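Local coordinates for protein 11R-lipoxygenase (PDB 3VF1) that probably catalyses the iron-dependent insertion of molecular oxygen into polyunsaturated fatty acids, with calcium regulating its activity, at residues A[254-262]-A[336-346]; A[324-332]-A[594-602]. All coordinates share one frame; numbering follows the deposited sequence.

Contact 1 (A[254-262]-A[336-346]); sequences DVWFGSQFL and FYLKNNDDIIP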
loop_
_atom_site.group_PDB
_atom_site.type_symbol
_atom_site.label_atom_id
_atom_site.label_comp_id
_atom_site.label_asym_id
_atom_site.label_seq_id
_atom_site.Cartn_x
_atom_site.Cartn_y
_atom_site.Cartn_z
ATOM N N ASP A 254 22.486 9.801 -18.089
ATOM C CA ASP A 254 22.250 8.375 -18.315
ATOM C C ASP A 254 22.416 7.555 -17.039
ATOM O O ASP A 254 21.738 6.543 -16.854
ATOM C CB ASP A 254 23.193 7.836 -19.395
ATOM C CG ASP A 254 22.705 8.132 -20.803
ATOM O OD1 ASP A 254 21.557 8.603 -20.957
ATOM O OD2 ASP A 254 23.467 7.881 -21.761
ATOM N N VAL A 255 23.321 7.982 -16.164
ATOM C CA VAL A 255 23.547 7.277 -14.909
ATOM C C VAL A 255 22.339 7.435 -13.991
ATOM O O VAL A 255 21.879 6.467 -13.383
ATOM C CB VAL A 255 24.809 7.782 -14.193
ATOM C CG1 VAL A 255 24.870 7.244 -12.767
ATOM C CG2 VAL A 255 26.052 7.378 -14.970
ATOM N N TRP A 256 21.829 8.657 -13.897
ATOM C CA TRP A 256 20.625 8.916 -13.119
ATOM C C TRP A 256 19.448 8.159 -13.718
ATOM O O TRP A 256 18.666 7.541 -13.000
ATOM C CB TRP A 256 20.315 10.414 -13.087
ATOM C CG TRP A 256 18.954 10.722 -12.548
ATOM C CD1 TRP A 256 17.784 10.741 -13.247
ATOM C CD2 TRP A 256 18.618 11.049 -11.194
ATOM N NE1 TRP A 256 16.740 11.062 -12.414
ATOM C CE2 TRP A 256 17.226 11.257 -11.147
ATOM C CE3 TRP A 256 19.359 11.186 -10.015
ATOM C CZ2 TRP A 256 16.557 11.594 -9.970
ATOM C CZ3 TRP A 256 18.695 11.523 -8.847
ATOM C CH2 TRP A 256 17.309 11.722 -8.834
ATOM N N PHE A 257 19.339 8.206 -15.041
ATOM C CA PHE A 257 18.257 7.540 -15.759
ATOM C C PHE A 257 18.183 6.064 -15.391
ATOM O O PHE A 257 17.130 5.562 -15.005
ATOM C CB PHE A 257 18.464 7.687 -17.266
ATOM C CG PHE A 257 17.351 7.112 -18.092
ATOM C CD1 PHE A 257 16.226 7.865 -18.377
ATOM C CD2 PHE A 257 17.433 5.824 -18.592
ATOM C CE1 PHE A 257 15.199 7.344 -19.137
ATOM C CE2 PHE A 257 16.407 5.295 -19.356
ATOM C CZ PHE A 257 15.289 6.057 -19.629
ATOM N N GLY A 258 19.311 5.373 -15.516
ATOM C CA GLY A 258 19.381 3.964 -15.184
ATOM C C GLY A 258 18.971 3.699 -13.749
ATOM O O GLY A 258 18.252 2.739 -13.468
ATOM N N SER A 259 19.419 4.559 -12.839
ATOM C CA SER A 259 19.166 4.360 -11.415
ATOM C C SER A 259 17.689 4.535 -11.062
ATOM O O SER A 259 17.248 4.082 -10.011
ATOM C CB SER A 259 20.025 5.313 -10.577
ATOM O OG SER A 259 19.542 6.644 -10.632
ATOM N N GLN A 260 16.928 5.184 -11.937
ATOM C CA GLN A 260 15.504 5.400 -11.690
ATOM C C GLN A 260 14.702 4.107 -11.813
ATOM O O GLN A 260 13.575 4.021 -11.326
ATOM C CB GLN A 260 14.938 6.452 -12.646
ATOM C CG GLN A 260 15.436 7.862 -12.379
ATOM C CD GLN A 260 15.215 8.293 -10.943
ATOM O OE1 GLN A 260 14.141 8.777 -10.584
ATOM N NE2 GLN A 260 16.233 8.111 -10.108
ATOM N N PHE A 261 15.282 3.104 -12.466
ATOM C CA PHE A 261 14.629 1.807 -12.604
ATOM C C PHE A 261 14.949 0.914 -11.411
ATOM O O PHE A 261 14.390 -0.173 -11.271
ATOM C CB PHE A 261 15.057 1.130 -13.908
ATOM C CG PHE A 261 14.513 1.795 -15.140
ATOM C CD1 PHE A 261 15.130 2.918 -15.670
ATOM C CD2 PHE A 261 13.383 1.301 -15.765
ATOM C CE1 PHE A 261 14.627 3.534 -16.801
ATOM C CE2 PHE A 261 12.875 1.913 -16.898
ATOM C CZ PHE A 261 13.500 3.030 -17.415
ATOM N N LEU A 262 15.850 1.383 -10.552
ATOM C CA LEU A 262 16.224 0.653 -9.348
ATOM C C LEU A 262 15.745 1.376 -8.093
ATOM O O LEU A 262 15.223 0.756 -7.171
ATOM C CB LEU A 262 17.744 0.496 -9.274
ATOM C CG LEU A 262 18.432 -0.283 -10.393
ATOM C CD1 LEU A 262 19.933 -0.297 -10.160
ATOM C CD2 LEU A 262 17.888 -1.697 -10.486
ATOM N N PHE A 336 20.252 -2.297 -20.610
ATOM C CA PHE A 336 21.136 -1.584 -19.701
ATOM C C PHE A 336 22.441 -2.341 -19.495
ATOM O O PHE A 336 22.507 -3.553 -19.685
ATOM C CB PHE A 336 20.446 -1.361 -18.354
ATOM C CG PHE A 336 19.182 -0.554 -18.446
ATOM C CD1 PHE A 336 18.026 -1.110 -18.967
ATOM C CD2 PHE A 336 19.146 0.758 -18.005
ATOM C CE1 PHE A 336 16.860 -0.371 -19.051
ATOM C CE2 PHE A 336 17.981 1.500 -18.086
ATOM C CZ PHE A 336 16.837 0.932 -18.612
ATOM N N TYR A 337 23.477 -1.607 -19.107
ATOM C CA TYR A 337 24.795 -2.180 -18.879
ATOM C C TYR A 337 25.246 -1.886 -17.456
ATOM O O TYR A 337 25.088 -0.770 -16.970
ATOM C CB TYR A 337 25.797 -1.587 -19.869
ATOM C CG TYR A 337 27.184 -2.186 -19.794
ATOM C CD1 TYR A 337 27.424 -3.482 -20.223
ATOM C CD2 TYR A 337 28.256 -1.446 -19.317
ATOM C CE1 TYR A 337 28.687 -4.030 -20.168
ATOM C CE2 TYR A 337 29.528 -1.987 -19.258
ATOM C CZ TYR A 337 29.735 -3.279 -19.685
ATOM O OH TYR A 337 30.995 -3.829 -19.635
ATOM N N LEU A 338 25.800 -2.892 -16.789
ATOM C CA LEU A 338 26.327 -2.716 -15.442
ATOM C C LEU A 338 27.779 -2.260 -15.511
ATOM O O LEU A 338 28.677 -3.055 -15.769
ATOM C CB LEU A 338 26.223 -4.020 -14.650
ATOM C CG LEU A 338 26.818 -3.995 -13.240
ATOM C CD1 LEU A 338 26.080 -3.005 -12.352
ATOM C CD2 LEU A 338 26.792 -5.386 -12.632
ATOM N N LYS A 339 27.997 -0.971 -15.282
ATOM C CA LYS A 339 29.333 -0.395 -15.373
ATOM C C LYS A 339 30.256 -0.951 -14.295
ATOM O O LYS A 339 29.807 -1.585 -13.343
ATOM C CB LYS A 339 29.260 1.128 -15.269
ATOM C CG LYS A 339 28.530 1.784 -16.431
ATOM C CD LYS A 339 28.309 3.271 -16.191
ATOM C CE LYS A 339 29.621 4.027 -16.076
ATOM N NZ LYS A 339 29.399 5.473 -15.797
ATOM N N ASN A 340 31.551 -0.707 -14.458
ATOM C CA ASN A 340 32.554 -1.229 -13.539
ATOM C C ASN A 340 32.402 -0.647 -12.137
ATOM O O ASN A 340 32.814 -1.263 -11.154
ATOM C CB ASN A 340 33.958 -0.938 -14.070
ATOM C CG ASN A 340 35.030 -1.744 -13.362
ATOM O OD1 ASN A 340 34.738 -2.732 -12.692
ATOM N ND2 ASN A 340 36.281 -1.327 -13.516
ATOM N N ASN A 341 31.807 0.540 -12.050
ATOM C CA ASN A 341 31.615 1.210 -10.768
ATOM C C ASN A 341 30.214 0.988 -10.198
ATOM O O ASN A 341 29.796 1.694 -9.280
ATOM C CB ASN A 341 31.890 2.709 -10.904
ATOM C CG ASN A 341 30.825 3.429 -11.705
ATOM O OD1 ASN A 341 30.011 2.802 -12.383
ATOM N ND2 ASN A 341 30.826 4.757 -11.633
ATOM N N ASP A 342 29.498 0.017 -10.762
ATOM C CA ASP A 342 28.210 -0.439 -10.231
ATOM C C ASP A 342 27.012 0.432 -10.626
ATOM O O ASP A 342 25.897 0.203 -10.157
ATOM C CB ASP A 342 28.273 -0.595 -8.706
ATOM C CG ASP A 342 29.222 -1.699 -8.274
ATOM O OD1 ASP A 342 29.079 -2.834 -8.778
ATOM O OD2 ASP A 342 30.115 -1.429 -7.441
ATOM N N ASP A 343 27.236 1.423 -11.483
ATOM C CA ASP A 343 26.129 2.170 -12.075
ATOM C C ASP A 343 25.614 1.431 -13.299
ATOM O O ASP A 343 26.403 0.918 -14.091
ATOM C CB ASP A 343 26.577 3.571 -12.495
ATOM C CG ASP A 343 26.878 4.472 -11.313
ATOM O OD1 ASP A 343 26.316 4.235 -10.222
ATOM O OD2 ASP A 343 27.671 5.424 -11.482
ATOM N N ILE A 344 24.295 1.373 -13.458
ATOM C CA ILE A 344 23.723 0.835 -14.686
ATOM C C ILE A 344 23.313 1.979 -15.610
ATOM O O ILE A 344 22.765 2.987 -15.163
ATOM C CB ILE A 344 22.514 -0.096 -14.433
ATOM C CG1 ILE A 344 21.343 0.668 -13.814
ATOM C CG2 ILE A 344 22.918 -1.259 -13.539
ATOM C CD1 ILE A 344 19.999 0.100 -14.196
ATOM N N ILE A 345 23.600 1.824 -16.897
ATOM C CA ILE A 345 23.256 2.840 -17.882
ATOM C C ILE A 345 22.471 2.227 -19.031
ATOM O O ILE A 345 22.695 1.075 -19.390
ATOM C CB ILE A 345 24.513 3.507 -18.468
ATOM C CG1 ILE A 345 25.495 2.439 -18.961
ATOM C CG2 ILE A 345 25.168 4.405 -17.433
ATOM C CD1 ILE A 345 26.656 2.989 -19.759
ATOM N N PRO A 346 21.551 3.006 -19.615
ATOM C CA PRO A 346 20.839 2.565 -20.816
ATOM C C PRO A 346 21.779 2.577 -22.016
ATOM O O PRO A 346 22.539 3.529 -22.175
ATOM C CB PRO A 346 19.751 3.628 -20.977
ATOM C CG PRO A 346 20.348 4.853 -20.377
ATOM C CD PRO A 346 21.173 4.374 -19.220
HETATM O O HOH W 1 23.016 4.055 -12.166
#
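G258, having no side chain, lets the helix backbone come close to a strand, its CA 4.9 Å from I345 CA. The same CA offers a hydrogen to I344 O, a nearly straight CA-H...O contact of 3.5 Å. No conventional hydrogen bond joins the two segments directly. A water instead donates to V255 O (2.9 Å) and to I344 O, so one strand carbonyl serves both the bridge and the glycine.

I344 packs closely against the helix. Because its CG1 sits between the backbone N and the carbonyl carbon (chi1 65°), CD1 is carried to within 3.2 Å of G258 O, a tight approach, and the branch also meets L262 CD1 tip to tip. P346 packs against the first turn, its CD at 3.3 Å from D254 O and its CG at 3.6 Å from F257 CD2. F336, from the neighbouring strand, turns its ring edge to the face of F261 in a T-shaped pair, centroids 5.1 Å apart and planes at 61°; R380 adds a cation-pi contact to F261.

Toward the turn, V255 spreads its methyls: CG1 lies against the D343 carboxylate, 3.6 Å from OD2, while CG2 meets I345 CG2 and K339 NZ. The charges have other partners, K489 for D343 and K376 for D254, and W372 also donates to D254 OD1.

The turn itself is type I, K339 to D342, with a G1 bulge: its last residue, D342, is in a left-handed conformation, and N341 OD1 forms an Asx turn to D343 N. The whole illustrates a helix laid steeply across a beta hairpin, here the 333-338/344-350 pair of the antiparallel sheet in the lipoxygenase domain.

Contact 2 (A[324-332]-A[594-602]); sequences EDKRYITTP and TLMRQPPPT
Y328 and M596 bring two irregular, largely extended segments together through one backbone hydrogen bond, Y328 N to M596 O at 2.9 Å, bent to 141° at the hydrogen. This is loop-to-loop packing within the lipoxygenase domain, and its main side-chain element is a proline-tyrosine CH-pi contact. The same carbonyl, M596 O, also receives the CA hydrogen of R327, with CA and O 3.2 Å apart.

The Y328 ring lies over the chain from R597 to P599. P599 CD stands 3.8 Å from the ring centroid, only 17° off the ring normal, and P599 N covers the same face, while R597 O approaches the ring's edge, 3.3 Å from CE1. P599, P600 and P601 run in a polyproline II conformation, which carries the chain on to T330, where P600 CG slides past T330 CG2 at 3.7 Å. T330 OG1 bonds to L351 O.

R327 reaches out extended, and its guanidinium is held side-on by D325, NE to OD1 and NH2 to OD2, in a salt bridge, with NH1 turned to the carbonyls of D447 and L450. Over one face of that guanidinium sits a methyl of L595, CD2, 3.8 Å from R327 NE.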
loop_
_atom_site.group_PDB
_atom_site.type_symbol
_atom_site.label_atom_id
_atom_site.label_comp_id
_atom_site.label_asym_id
_atom_site.label_seq_id
_atom_site.Cartn_x
_atom_site.Cartn_y
_atom_site.Cartn_z
ATOM N N GLU A 324 -10.671 15.926 -28.923
ATOM C CA GLU A 324 -9.967 17.000 -28.228
ATOM C C GLU A 324 -8.803 16.506 -27.369
ATOM O O GLU A 324 -8.056 17.312 -26.812
ATOM C CB GLU A 324 -10.945 17.780 -27.348
ATOM C CG GLU A 324 -12.030 18.510 -28.122
ATOM C CD GLU A 324 -11.476 19.609 -29.006
ATOM O OE1 GLU A 324 -10.300 19.987 -28.823
ATOM O OE2 GLU A 324 -12.217 20.093 -29.887
ATOM N N ASP A 325 -8.647 15.191 -27.258
ATOM C CA ASP A 325 -7.601 14.626 -26.412
ATOM C C ASP A 325 -7.123 13.284 -26.952
ATOM O O ASP A 325 -7.807 12.270 -26.817
ATOM C CB ASP A 325 -8.114 14.462 -24.979
ATOM C CG ASP A 325 -6.992 14.309 -23.970
ATOM O OD1 ASP A 325 -5.861 13.968 -24.379
ATOM O OD2 ASP A 325 -7.241 14.528 -22.765
ATOM N N LYS A 326 -5.943 13.286 -27.563
ATOM C CA LYS A 326 -5.347 12.064 -28.089
ATOM C C LYS A 326 -3.995 11.817 -27.430
ATOM O O LYS A 326 -3.138 12.703 -27.397
ATOM C CB LYS A 326 -5.175 12.155 -29.605
ATOM C CG LYS A 326 -6.475 12.334 -30.366
ATOM C CD LYS A 326 -6.271 12.156 -31.863
ATOM C CE LYS A 326 -7.578 12.295 -32.628
ATOM N NZ LYS A 326 -8.138 13.675 -32.550
ATOM N N ARG A 327 -3.811 10.610 -26.908
ATOM C CA ARG A 327 -2.573 10.252 -26.233
ATOM C C ARG A 327 -1.982 8.996 -26.855
ATOM O O ARG A 327 -2.688 8.216 -27.497
ATOM C CB ARG A 327 -2.827 10.041 -24.741
ATOM C CG ARG A 327 -3.484 11.235 -24.073
ATOM C CD ARG A 327 -3.940 10.917 -22.663
ATOM N NE ARG A 327 -4.772 11.984 -22.119
ATOM C CZ ARG A 327 -5.404 11.920 -20.953
ATOM N NH1 ARG A 327 -5.306 10.836 -20.196
ATOM N NH2 ARG A 327 -6.139 12.943 -20.545
ATOM N N TYR A 328 -0.683 8.804 -26.664
ATOM C CA TYR A 328 0.017 7.697 -27.296
ATOM C C TYR A 328 0.936 6.981 -26.320
ATOM O O TYR A 328 1.356 7.545 -25.309
ATOM C CB TYR A 328 0.831 8.209 -28.484
ATOM C CG TYR A 328 0.005 8.950 -29.507
ATOM C CD1 TYR A 328 -0.280 10.299 -29.349
ATOM C CD2 TYR A 328 -0.494 8.301 -30.628
ATOM C CE1 TYR A 328 -1.038 10.981 -30.280
ATOM C CE2 TYR A 328 -1.252 8.976 -31.564
ATOM C CZ TYR A 328 -1.522 10.316 -31.384
ATOM O OH TYR A 328 -2.278 10.994 -32.312
ATOM N N ILE A 329 1.235 5.727 -26.636
ATOM C CA ILE A 329 2.192 4.940 -25.879
ATOM C C ILE A 329 2.727 3.856 -26.799
ATOM O O ILE A 329 2.077 3.482 -27.772
ATOM C CB ILE A 329 1.550 4.289 -24.633
ATOM C CG1 ILE A 329 2.614 3.975 -23.578
ATOM C CG2 ILE A 329 0.794 3.020 -25.017
ATOM C CD1 ILE A 329 3.292 5.200 -22.994
ATOM N N THR A 330 3.917 3.358 -26.493
ATOM C CA THR A 330 4.506 2.284 -27.274
ATOM C C THR A 330 4.634 1.045 -26.395
ATOM O O THR A 330 4.026 0.971 -25.328
ATOM C CB THR A 330 5.882 2.690 -27.839
ATOM O OG1 THR A 330 6.848 2.755 -26.781
ATOM C CG2 THR A 330 5.795 4.041 -28.532
ATOM N N THR A 331 5.413 0.073 -26.852
ATOM C CA THR A 331 5.596 -1.173 -26.124
ATOM C C THR A 331 7.085 -1.486 -26.105
ATOM O O THR A 331 7.525 -2.501 -26.647
ATOM C CB THR A 331 4.823 -2.314 -26.801
ATOM O OG1 THR A 331 5.331 -2.519 -28.124
ATOM C CG2 THR A 331 3.343 -1.976 -26.879
ATOM N N PRO A 332 7.867 -0.609 -25.463
ATOM C CA PRO A 332 9.317 -0.538 -25.650
ATOM C C PRO A 332 10.117 -1.632 -24.957
ATOM O O PRO A 332 9.600 -2.362 -24.112
ATOM C CB PRO A 332 9.669 0.813 -25.033
ATOM C CG PRO A 332 8.670 0.986 -23.950
ATOM C CD PRO A 332 7.399 0.346 -24.444
ATOM N N THR A 594 3.893 10.993 -17.993
ATOM C CA THR A 594 2.673 10.229 -17.758
ATOM C C THR A 594 1.921 9.971 -19.057
ATOM O O THR A 594 1.208 8.977 -19.181
ATOM C CB THR A 594 1.734 10.955 -16.775
ATOM O OG1 THR A 594 1.381 12.242 -17.299
ATOM C CG2 THR A 594 2.410 11.129 -15.424
ATOM N N LEU A 595 2.080 10.869 -20.022
ATOM C CA LEU A 595 1.435 10.707 -21.318
ATOM C C LEU A 595 2.250 11.352 -22.432
ATOM O O LEU A 595 3.157 12.143 -22.175
ATOM C CB LEU A 595 0.025 11.307 -21.290
ATOM C CG LEU A 595 -0.089 12.814 -21.034
ATOM C CD1 LEU A 595 0.221 13.627 -22.284
ATOM C CD2 LEU A 595 -1.477 13.162 -20.516
ATOM N N MET A 596 1.921 10.997 -23.669
ATOM C CA MET A 596 2.488 11.646 -24.842
ATOM C C MET A 596 1.346 12.100 -25.742
ATOM O O MET A 596 0.394 11.357 -25.969
ATOM C CB MET A 596 3.412 10.690 -25.596
ATOM C CG MET A 596 4.718 10.382 -24.876
ATOM S SD MET A 596 5.776 11.828 -24.685
ATOM C CE MET A 596 7.281 11.075 -24.078
ATOM N N ARG A 597 1.442 13.326 -26.249
ATOM C CA ARG A 597 0.373 13.905 -27.053
ATOM C C ARG A 597 0.614 13.717 -28.546
ATOM O O ARG A 597 -0.248 14.031 -29.365
ATOM C CB ARG A 597 0.233 15.392 -26.744
ATOM C CG ARG A 597 -0.290 15.686 -25.354
ATOM C CD ARG A 597 -0.413 17.180 -25.143
ATOM N NE ARG A 597 0.895 17.828 -25.147
ATOM C CZ ARG A 597 1.135 19.050 -25.614
ATOM N NH1 ARG A 597 0.156 19.784 -26.127
ATOM N NH2 ARG A 597 2.364 19.541 -25.567
ATOM N N GLN A 598 1.792 13.213 -28.894
ATOM C CA GLN A 598 2.123 12.937 -30.283
ATOM C C GLN A 598 2.658 11.521 -30.400
ATOM O O GLN A 598 3.231 10.994 -29.450
ATOM C CB GLN A 598 3.175 13.919 -30.790
ATOM C CG GLN A 598 2.737 15.372 -30.775
ATOM C CD GLN A 598 1.682 15.665 -31.821
ATOM O OE1 GLN A 598 1.490 14.892 -32.760
ATOM N NE2 GLN A 598 0.987 16.785 -31.664
ATOM N N PRO A 599 2.469 10.894 -31.567
ATOM C CA PRO A 599 3.046 9.564 -31.769
ATOM C C PRO A 599 4.567 9.630 -31.756
ATOM O O PRO A 599 5.128 10.705 -31.959
ATOM C CB PRO A 599 2.528 9.157 -33.153
ATOM C CG PRO A 599 2.186 10.441 -33.834
ATOM C CD PRO A 599 1.740 11.376 -32.754
ATOM N N PRO A 600 5.231 8.491 -31.519
ATOM C CA PRO A 600 6.696 8.469 -31.482
ATOM C C PRO A 600 7.289 8.777 -32.850
ATOM O O PRO A 600 6.564 8.757 -33.843
ATOM C CB PRO A 600 7.014 7.029 -31.072
ATOM C CG PRO A 600 5.834 6.240 -31.524
ATOM C CD PRO A 600 4.649 7.148 -31.365
ATOM N N PRO A 601 8.595 9.066 -32.903
ATOM C CA PRO A 601 9.256 9.338 -34.183
ATOM C C PRO A 601 9.371 8.079 -35.033
ATOM O O PRO A 601 9.471 6.979 -34.489
ATOM C CB PRO A 601 10.643 9.826 -33.760
ATOM C CG PRO A 601 10.879 9.190 -32.438
ATOM C CD PRO A 601 9.535 9.127 -31.771
ATOM N N THR A 602 9.346 8.241 -36.350
ATOM C CA THR A 602 9.486 7.113 -37.261
ATOM C C THR A 602 10.828 7.154 -37.988
ATOM O O THR A 602 11.218 6.186 -38.638
ATOM C CB THR A 602 8.354 7.094 -38.306
ATOM O OG1 THR A 602 8.285 8.365 -38.963
ATOM C CG2 THR A 602 7.017 6.793 -37.644
#

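How the contacts relate
Contacts 1 and 2 interleave along the chain: 254-262, 324-332, 336-346 and 594-602 follow in order, contact 1 taking the first and third and contact 2 the others. Their centres lie 26 Å apart, and 324-332 runs straight into strand 333-338, whose end, 336-338, belongs to contact 1. No other touch joins them, yet both meet the long helix 369-410: contact 1 through W372, K376 and R380, contact 2 through W378, which T330 and M596 both touch. The same helix carries H392 and H397, two ligands of the iron that H575, N579 and I698 complete. Neither contact lies at that site; a bound fructose lies about 11 Å from the side chain of L262.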